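Local coordinates for NEQ263 (Nanoarchaeum equitans Kin4-M, PDB 5BN3), which forms, together with its partner subunit NeqA, the catalytic core complex of an unusual archaeal ATP synthase and probably binds ATP, at residues Ile173-Phe176 against Ile177-Ala181; Tyr256-Leu259 against Ala260-Tyr263; Pro317-Leu320 against Leu321-Leu324. All coordinates share one frame; numbering follows the deposited sequence.

Overall arrangement
All three contacts are local, lie in series along the nucleotide-binding domain and do not touch one another. Contact 1, at the end of helix 166-178, and contact 2, on helix 255-263, lie on opposite sides of the chain's centre, their own centres about 30 Å apart. Contact 3, the loop before strand 324-325, is centred about 28 Å from contact 1 and 24 Å from contact 2. R326, an ADP-binding residue with no ADP bound to this chain here, has its side chain about 9 Å from that of Y256 in contact 2 and 11 Å from that of S323 in contact 3; contact 1 lies away from it. Contacts 2 and 3 hydrogen-bond to the V-type alpha chain, which contact 1 meets by packing at D174.

Contact 1. Residues Ile173-Phe176 against Ile177-Ala181; sequences IDEF and INTKA
E175 O is gripped twice by T179: the backbone N reaches it at 2.9 Å and the hydroxyl OG1 at 2.7 Å, from opposite faces of the carbonyl plane. This double hold closes the last turn of helix 166-178, the helix of a beta-alpha-beta unit, which ends in a Schellman motif. The evidence is the positive phi of K180 (61°) and two backbone bonds leading back into the turn, A181 N to F176 O at 2.7 Å and K180 N to I177 O. The former lies in the carbonyl plane, and beside it the A181 methyl comes obliquely to the ring of F176, itself buried against L145 of helix 140-151. With chi1 at 60°, T179 tucks OG1 between its backbone N and carbonyl carbon, where it can fold back on E175 O while CG2 meets the E175 carboxylate. I173 and I177 run side by side, CG2 of I173 lying 3.8 Å from CD1 of I177, and I173 also rests on I187 and I189 of strand 185-190. On the exposed side one water joins two side chains, donating to E175 OE1 and accepting from N178 ND2, each at 2.8 Å.

Contact 2. Residues Tyr256-Leu259 against Ala260-Tyr263; sequences YTDL and ASIY
S261 OG donates to D258 O at 2.6 Å, the shortest polar bond across this turn of helix 255-263. A chi1 of 79° places OG between the backbone N and the carbonyl carbon of S261 and curls it back over the preceding turn. L259 O is the second focus, taking two backbone donors of different quality. Y263 N meets it at 2.9 Å in the carbonyl plane, with a nearly straight N-H angle of 174°, while I262 N comes in at 3.1 Å from well above that plane, 64° out of it. Regular i to i+4 bonds, A260 N to Y256 O and S261 N to T257 O, complete the turn.

Packing spreads from the same carbonyl. L259 O sits 3.3 Å above the Y263 ring plane, displaced toward the rim, and L259 CB lies 3.9 Å from CE2 of that ring; the two side chains run alongside each other, bringing L259 CD2 to the phenol oxygen of Y263, which is hydrogen-bonded to T295 of helix 290-296. I262 faces helices 196-215 and 228-241. The D258 carboxylate bridges these two helices, with OD1 in a salt bridge to R204 and OD2 bonded to Y231. Toward the V-type alpha chain, Y256 OH bonds to G251 O and T257 OG1 to E327, both of that chain.

The chemistry is thus divided between backbone and side chains: S261 OG and main-chain N atoms take up the carbonyls of Y256 to L259, while D258 and Y263 tie to helices of the same chain and Y256 and T257 to the alpha chain.

Contact 3. Residues Pro317-Leu320 against Leu321-Leu324; sequences PIDL and LKSL
D319 OD1 accepts from two successive backbone N atoms, L321 N and K322 N, each at 3.0 Å; the bond to L321 N forms an Asx turn at D319 in the loop before strand 324-325, K322 N being a second donor. The bonds differ: L321 N arrives nearly along the C-O axis, K322 N from above the carboxylate plane, 63° out of it, yet with a fairly straight N-H angle of 164°. A chi1 of -170°, with CG opposite the backbone N, swings the carboxylate to where OD1 meets both donors. Replacing D319 with an alanine would probably leave L321 N and K322 N without their shared acceptor, and K322 and its water without the carboxylate. The carbonyl extends the turn to an Asx motif, D319 O receiving S323 N at 3.1 Å and S323 OG at 2.6 Å from opposite faces of its plane.

The side chains of I318, L320, L321 and S323 beside this gripped backbone are buried. I318 CG2 lies 3.6 Å from S323 OG, which bonds further to V304 N, while L320 and L321 turn their side chains onto helix 334-356. R412 of the V-type alpha chain binds the carbonyl oxygens of L321 and S323.

The other side is looser and wetter. K322, extended beyond CG and exposed, crosses D319 obliquely and lays its methylenes on the carboxylate, CD being 3.3 Å from OD2. Opposite charges stop short of a salt bridge, K322 NZ lying 4.3 Å from D319 OD2, and a water spans them, donating to OD2 at 2.8 Å and accepting from NZ.

Contact 1. Residues Ile173-Phe176 against Ile177-Ala181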
ATOM      1  N   ILE B 173     -26.708  11.522  28.509  1.00 42.05           N
ATOM      2  CA  ILE B 173     -27.505  11.341  29.722  1.00 49.31           C
ATOM      3  C   ILE B 173     -27.981  12.673  30.303  1.00 39.30           C
ATOM      4  O   ILE B 173     -29.157  12.829  30.642  1.00 48.00           O
ATOM      5  CB  ILE B 173     -26.710  10.560  30.798  1.00 43.56           C
ATOM      6  CG1 ILE B 173     -26.492   9.109  30.356  1.00 49.18           C
ATOM      7  CG2 ILE B 173     -27.426  10.588  32.138  1.00 41.57           C
ATOM      8  CD1 ILE B 173     -25.638   8.295  31.314  1.00 50.86           C
ATOM      9  N   ASP B 174     -27.067  13.633  30.405  1.00 37.59           N
ATOM     10  CA  ASP B 174     -27.392  14.943  30.963  1.00 51.26           C
ATOM     11  C   ASP B 174     -28.401  15.726  30.117  1.00 46.61           C
ATOM     12  O   ASP B 174     -29.260  16.417  30.660  1.00 48.39           O
ATOM     13  CB  ASP B 174     -26.118  15.766  31.189  1.00 50.93           C
ATOM     14  CG  ASP B 174     -25.244  15.203  32.303  1.00 70.19           C
ATOM     15  OD1 ASP B 174     -25.704  14.296  33.030  1.00 76.90           O
ATOM     16  OD2 ASP B 174     -24.101  15.682  32.456  1.00 74.63           O
ATOM     17  N   GLU B 175     -28.300  15.617  28.795  1.00 48.41           N
ATOM     18  CA  GLU B 175     -29.242  16.289  27.898  1.00 47.15           C
ATOM     19  C   GLU B 175     -30.623  15.641  27.968  1.00 52.21           C
ATOM     20  O   GLU B 175     -31.644  16.331  27.948  1.00 47.58           O
ATOM     21  CB  GLU B 175     -28.717  16.284  26.456  1.00 57.29           C
ATOM     22  CG  GLU B 175     -29.669  16.873  25.416  1.00 67.59           C
ATOM     23  CD  GLU B 175     -29.631  18.395  25.347  1.00 78.95           C
ATOM     24  OE1 GLU B 175     -29.094  19.029  26.279  1.00 79.92           O
ATOM     25  OE2 GLU B 175     -30.140  18.957  24.353  1.00 93.98           O
ATOM     26  N   PHE B 176     -30.653  14.313  28.061  1.00 35.62           N
ATOM     27  CA  PHE B 176     -31.913  13.587  28.206  1.00 39.20           C
ATOM     28  C   PHE B 176     -32.598  13.951  29.520  1.00 45.94           C
ATOM     29  O   PHE B 176     -33.825  14.024  29.592  1.00 44.89           O
ATOM     30  CB  PHE B 176     -31.680  12.074  28.127  1.00 44.33           C
ATOM     31  CG  PHE B 176     -31.385  11.576  26.738  1.00 56.01           C
ATOM     32  CD1 PHE B 176     -31.768  12.312  25.626  1.00 49.44           C
ATOM     33  CD2 PHE B 176     -30.726  10.370  26.544  1.00 55.84           C
ATOM     34  CE1 PHE B 176     -31.501  11.855  24.347  1.00 51.49           C
ATOM     35  CE2 PHE B 176     -30.454   9.908  25.267  1.00 52.36           C
ATOM     36  CZ  PHE B 176     -30.843  10.652  24.167  1.00 49.84           C
ATOM     37  N   ILE B 177     -31.793  14.182  30.553  1.00 42.80           N
ATOM     38  CA  ILE B 177     -32.300  14.592  31.857  1.00 51.56           C
ATOM     39  C   ILE B 177     -32.831  16.028  31.819  1.00 43.88           C
ATOM     40  O   ILE B 177     -33.923  16.306  32.315  1.00 51.99           O
ATOM     41  CB  ILE B 177     -31.211  14.438  32.950  1.00 49.39           C
ATOM     42  CG1 ILE B 177     -30.983  12.954  33.256  1.00 44.19           C
ATOM     43  CG2 ILE B 177     -31.598  15.178  34.222  1.00 51.92           C
ATOM     44  CD1 ILE B 177     -29.830  12.682  34.201  1.00 49.46           C
ATOM     45  N   ASN B 178     -32.063  16.932  31.218  1.00 47.47           N
ATOM     46  CA  ASN B 178     -32.456  18.337  31.142  1.00 60.73           C
ATOM     47  C   ASN B 178     -33.659  18.593  30.234  1.00 58.64           C
ATOM     48  O   ASN B 178     -34.392  19.558  30.431  1.00 59.65           O
ATOM     49  CB  ASN B 178     -31.270  19.204  30.709  1.00 63.40           C
ATOM     50  CG  ASN B 178     -30.124  19.164  31.703  1.00 74.83           C
ATOM     51  OD1 ASN B 178     -30.310  18.830  32.875  1.00 70.98           O
ATOM     52  ND2 ASN B 178     -28.929  19.510  31.240  1.00 71.10           N
ATOM     53  N   THR B 179     -33.850  17.725  29.242  1.00 56.52           N
ATOM     54  CA  THR B 179     -34.988  17.827  28.329  1.00 54.12           C
ATOM     55  C   THR B 179     -36.153  16.941  28.774  1.00 50.70           C
ATOM     56  O   THR B 179     -37.175  16.858  28.090  1.00 52.74           O
ATOM     57  CB  THR B 179     -34.595  17.456  26.880  1.00 58.89           C
ATOM     58  OG1 THR B 179     -34.109  16.109  26.842  1.00 51.47           O
ATOM     59  CG2 THR B 179     -33.513  18.394  26.367  1.00 57.19           C
ATOM     60  N   LYS B 180     -35.978  16.280  29.919  1.00 53.04           N
ATOM     61  CA  LYS B 180     -36.986  15.384  30.499  1.00 54.45           C
ATOM     62  C   LYS B 180     -37.346  14.194  29.607  1.00 56.01           C
ATOM     63  O   LYS B 180     -38.463  13.681  29.664  1.00 60.26           O
ATOM     64  CB  LYS B 180     -38.253  16.150  30.905  1.00 62.98           C
ATOM     65  CG  LYS B 180     -37.993  17.367  31.786  1.00 58.67           C
ATOM     66  CD  LYS B 180     -39.264  17.842  32.480  1.00 76.41           C
ATOM     67  CE  LYS B 180     -39.353  17.318  33.911  1.00 82.66           C
ATOM     68  NZ  LYS B 180     -39.474  15.835  33.981  1.00 84.29           N
ATOM     69  N   ALA B 181     -36.393  13.751  28.795  1.00 53.15           N
ATOM     70  CA  ALA B 181     -36.600  12.582  27.948  1.00 53.23           C
ATOM     71  C   ALA B 181     -36.071  11.320  28.624  1.00 46.99           C
ATOM     72  O   ALA B 181     -36.286  10.210  28.136  1.00 50.66           O
ATOM     73  CB  ALA B 181     -35.930  12.783  26.602  1.00 51.51           C
TER
HETATM   74  O   HOH W   1     -27.763  19.261  28.700  1.00 73.65           O

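Contact 2. Residues Tyr256-Leu259 against Ala260-Tyr263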
ATOM      1  N   TYR B 256     -18.878  -6.674   6.916  1.00 28.47           N
ATOM      2  CA  TYR B 256     -20.102  -6.193   6.281  1.00 36.81           C
ATOM      3  C   TYR B 256     -21.320  -6.934   6.818  1.00 34.74           C
ATOM      4  O   TYR B 256     -22.326  -6.323   7.180  1.00 26.42           O
ATOM      5  CB  TYR B 256     -20.017  -6.365   4.761  1.00 32.24           C
ATOM      6  CG  TYR B 256     -21.304  -6.054   4.021  1.00 30.83           C
ATOM      7  CD1 TYR B 256     -22.253  -7.042   3.787  1.00 30.21           C
ATOM      8  CD2 TYR B 256     -21.560  -4.779   3.540  1.00 34.91           C
ATOM      9  CE1 TYR B 256     -23.424  -6.765   3.111  1.00 30.97           C
ATOM     10  CE2 TYR B 256     -22.729  -4.493   2.856  1.00 26.61           C
ATOM     11  CZ  TYR B 256     -23.656  -5.489   2.648  1.00 40.08           C
ATOM     12  OH  TYR B 256     -24.821  -5.218   1.972  1.00 35.58           O
ATOM     13  N   THR B 257     -21.228  -8.258   6.854  1.00 32.31           N
ATOM     14  CA  THR B 257     -22.346  -9.088   7.289  1.00 26.01           C
ATOM     15  C   THR B 257     -22.682  -8.853   8.763  1.00 29.66           C
ATOM     16  O   THR B 257     -23.851  -8.817   9.139  1.00 35.22           O
ATOM     17  CB  THR B 257     -22.062 -10.581   7.023  1.00 33.20           C
ATOM     18  OG1 THR B 257     -21.839 -10.774   5.620  1.00 36.61           O
ATOM     19  CG2 THR B 257     -23.234 -11.442   7.458  1.00 31.45           C
ATOM     20  N   ASP B 258     -21.659  -8.677   9.592  1.00 28.74           N
ATOM     21  CA  ASP B 258     -21.889  -8.428  11.009  1.00 30.10           C
ATOM     22  C   ASP B 258     -22.516  -7.057  11.250  1.00 31.40           C
ATOM     23  O   ASP B 258     -23.436  -6.924  12.057  1.00 34.55           O
ATOM     24  CB  ASP B 258     -20.593  -8.570  11.802  1.00 35.75           C
ATOM     25  CG  ASP B 258     -20.808  -8.414  13.289  1.00 53.27           C
ATOM     26  OD1 ASP B 258     -21.081  -9.429  13.965  1.00 39.19           O
ATOM     27  OD2 ASP B 258     -20.718  -7.275  13.786  1.00 46.25           O
ATOM     28  N   LEU B 259     -22.022  -6.038  10.551  1.00 33.51           N
ATOM     29  CA  LEU B 259     -22.607  -4.701  10.647  1.00 29.96           C
ATOM     30  C   LEU B 259     -24.063  -4.715  10.191  1.00 28.71           C
ATOM     31  O   LEU B 259     -24.921  -4.060  10.787  1.00 34.30           O
ATOM     32  CB  LEU B 259     -21.796  -3.694   9.824  1.00 31.71           C
ATOM     33  CG  LEU B 259     -20.426  -3.284  10.372  1.00 33.04           C
ATOM     34  CD1 LEU B 259     -19.706  -2.347   9.405  1.00 34.63           C
ATOM     35  CD2 LEU B 259     -20.573  -2.623  11.734  1.00 29.00           C
ATOM     36  N   ALA B 260     -24.339  -5.475   9.139  1.00 29.96           N
ATOM     37  CA  ALA B 260     -25.695  -5.596   8.619  1.00 30.73           C
ATOM     38  C   ALA B 260     -26.612  -6.291   9.613  1.00 38.28           C
ATOM     39  O   ALA B 260     -27.788  -5.947   9.722  1.00 34.39           O
ATOM     40  CB  ALA B 260     -25.686  -6.339   7.306  1.00 26.45           C
ATOM     41  N   SER B 261     -26.075  -7.267  10.341  1.00 33.16           N
ATOM     42  CA  SER B 261     -26.863  -8.005  11.328  1.00 41.77           C
ATOM     43  C   SER B 261     -27.313  -7.092  12.465  1.00 47.66           C
ATOM     44  O   SER B 261     -28.148  -7.468  13.286  1.00 37.86           O
ATOM     45  CB  SER B 261     -26.066  -9.186  11.884  1.00 37.68           C
ATOM     46  OG  SER B 261     -25.135  -8.757  12.859  1.00 43.26           O
ATOM     47  N   ILE B 262     -26.750  -5.887  12.503  1.00 34.14           N
ATOM     48  CA  ILE B 262     -27.171  -4.858  13.443  1.00 34.38           C
ATOM     49  C   ILE B 262     -28.068  -3.818  12.764  1.00 33.48           C
ATOM     50  O   ILE B 262     -29.183  -3.564  13.220  1.00 38.49           O
ATOM     51  CB  ILE B 262     -25.946  -4.168  14.066  1.00 39.05           C
ATOM     52  CG1 ILE B 262     -25.211  -5.145  14.982  1.00 47.51           C
ATOM     53  CG2 ILE B 262     -26.349  -2.935  14.849  1.00 32.73           C
ATOM     54  CD1 ILE B 262     -24.033  -4.534  15.654  1.00 64.06           C
ATOM     55  N   TYR B 263     -27.579  -3.224  11.676  1.00 30.37           N
ATOM     56  CA  TYR B 263     -28.296  -2.143  10.992  1.00 31.41           C
ATOM     57  C   TYR B 263     -29.667  -2.563  10.456  1.00 36.92           C
ATOM     58  O   TYR B 263     -30.608  -1.768  10.459  1.00 34.45           O
ATOM     59  CB  TYR B 263     -27.451  -1.583   9.843  1.00 25.88           C
ATOM     60  CG  TYR B 263     -26.128  -0.967  10.249  1.00 28.73           C
ATOM     61  CD1 TYR B 263     -25.945  -0.414  11.509  1.00 32.91           C
ATOM     62  CD2 TYR B 263     -25.063  -0.932   9.360  1.00 32.97           C
ATOM     63  CE1 TYR B 263     -24.733   0.154  11.868  1.00 37.55           C
ATOM     64  CE2 TYR B 263     -23.852  -0.368   9.712  1.00 29.05           C
ATOM     65  CZ  TYR B 263     -23.693   0.172  10.963  1.00 33.65           C
ATOM     66  OH  TYR B 263     -22.485   0.733  11.306  1.00 33.62           O
TER

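Contact 3. Residues Pro317-Leu320 against Leu321-Leu324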
ATOM      1  N   PRO B 317     -22.397  21.368  10.700  1.00 35.69           N
ATOM      2  CA  PRO B 317     -21.498  21.364   9.542  1.00 32.22           C
ATOM      3  C   PRO B 317     -21.808  20.243   8.553  1.00 38.59           C
ATOM      4  O   PRO B 317     -20.923  19.445   8.232  1.00 34.43           O
ATOM      5  CB  PRO B 317     -20.127  21.145  10.181  1.00 36.98           C
ATOM      6  CG  PRO B 317     -20.425  20.299  11.383  1.00 40.52           C
ATOM      7  CD  PRO B 317     -21.777  20.745  11.886  1.00 40.24           C
ATOM      8  N   ILE B 318     -23.040  20.206   8.057  1.00 33.39           N
ATOM      9  CA  ILE B 318     -23.481  19.153   7.146  1.00 31.78           C
ATOM     10  C   ILE B 318     -23.137  19.432   5.681  1.00 38.02           C
ATOM     11  O   ILE B 318     -23.526  20.463   5.124  1.00 34.79           O
ATOM     12  CB  ILE B 318     -25.003  18.915   7.276  1.00 37.08           C
ATOM     13  CG1 ILE B 318     -25.326  18.326   8.651  1.00 36.94           C
ATOM     14  CG2 ILE B 318     -25.501  17.989   6.182  1.00 35.54           C
ATOM     15  CD1 ILE B 318     -26.803  18.066   8.877  1.00 41.25           C
ATOM     16  N   ASP B 319     -22.406  18.505   5.066  1.00 32.12           N
ATOM     17  CA  ASP B 319     -22.124  18.553   3.634  1.00 35.96           C
ATOM     18  C   ASP B 319     -23.393  18.171   2.877  1.00 43.73           C
ATOM     19  O   ASP B 319     -23.797  17.007   2.877  1.00 34.18           O
ATOM     20  CB  ASP B 319     -20.978  17.588   3.295  1.00 39.78           C
ATOM     21  CG  ASP B 319     -20.459  17.753   1.871  1.00 38.57           C
ATOM     22  OD1 ASP B 319     -21.269  17.923   0.932  1.00 37.72           O
ATOM     23  OD2 ASP B 319     -19.223  17.698   1.688  1.00 44.49           O
ATOM     24  N   LEU B 320     -24.022  19.154   2.237  1.00 36.91           N
ATOM     25  CA  LEU B 320     -25.306  18.950   1.564  1.00 33.71           C
ATOM     26  C   LEU B 320     -25.230  17.973   0.396  1.00 30.93           C
ATOM     27  O   LEU B 320     -26.229  17.352   0.036  1.00 35.44           O
ATOM     28  CB  LEU B 320     -25.872  20.286   1.068  1.00 43.90           C
ATOM     29  CG  LEU B 320     -26.557  21.194   2.087  1.00 49.43           C
ATOM     30  CD1 LEU B 320     -27.054  22.468   1.423  1.00 42.83           C
ATOM     31  CD2 LEU B 320     -27.709  20.465   2.742  1.00 41.24           C
ATOM     32  N   LEU B 321     -24.047  17.836  -0.192  1.00 30.16           N
ATOM     33  CA  LEU B 321     -23.898  17.033  -1.401  1.00 35.70           C
ATOM     34  C   LEU B 321     -23.379  15.620  -1.131  1.00 36.48           C
ATOM     35  O   LEU B 321     -23.751  14.677  -1.827  1.00 35.38           O
ATOM     36  CB  LEU B 321     -23.024  17.766  -2.422  1.00 40.82           C
ATOM     37  CG  LEU B 321     -23.649  19.079  -2.902  1.00 40.30           C
ATOM     38  CD1 LEU B 321     -22.761  19.799  -3.897  1.00 49.75           C
ATOM     39  CD2 LEU B 321     -24.995  18.791  -3.517  1.00 37.10           C
ATOM     40  N   LYS B 322     -22.537  15.472  -0.114  1.00 31.28           N
ATOM     41  CA  LYS B 322     -22.065  14.147   0.280  1.00 43.09           C
ATOM     42  C   LYS B 322     -23.122  13.399   1.081  1.00 35.40           C
ATOM     43  O   LYS B 322     -23.114  12.170   1.144  1.00 34.79           O
ATOM     44  CB  LYS B 322     -20.768  14.246   1.087  1.00 38.20           C
ATOM     45  CG  LYS B 322     -19.548  14.619   0.261  1.00 50.88           C
ATOM     46  CD  LYS B 322     -18.290  14.605   1.121  1.00 65.87           C
ATOM     47  CE  LYS B 322     -17.059  15.016   0.326  1.00 65.94           C
ATOM     48  NZ  LYS B 322     -15.855  15.125   1.199  1.00 68.32           N
ATOM     49  N   SER B 323     -24.029  14.151   1.697  1.00 31.23           N
ATOM     50  CA  SER B 323     -25.108  13.552   2.473  1.00 27.70           C
ATOM     51  C   SER B 323     -26.186  12.987   1.556  1.00 37.33           C
ATOM     52  O   SER B 323     -26.311  13.396   0.397  1.00 32.66           O
ATOM     53  CB  SER B 323     -25.715  14.564   3.448  1.00 31.80           C
ATOM     54  OG  SER B 323     -24.738  15.026   4.363  1.00 32.08           O
ATOM     55  N   LEU B 324     -26.955  12.041   2.084  1.00 30.69           N
ATOM     56  CA  LEU B 324     -27.960  11.340   1.299  1.00 29.25           C
ATOM     57  C   LEU B 324     -29.006  10.698   2.195  1.00 32.24           C
ATOM     58  O   LEU B 324     -28.678  10.124   3.229  1.00 32.99           O
ATOM     59  CB  LEU B 324     -27.297  10.257   0.441  1.00 34.88           C
ATOM     60  CG  LEU B 324     -28.245   9.280  -0.264  1.00 39.60           C
ATOM     61  CD1 LEU B 324     -29.058  10.003  -1.319  1.00 31.04           C
ATOM     62  CD2 LEU B 324     -27.486   8.110  -0.881  1.00 42.85           C
TER
HETATM   63  O   HOH W   2     -17.022  17.023   3.350  1.00 48.88           O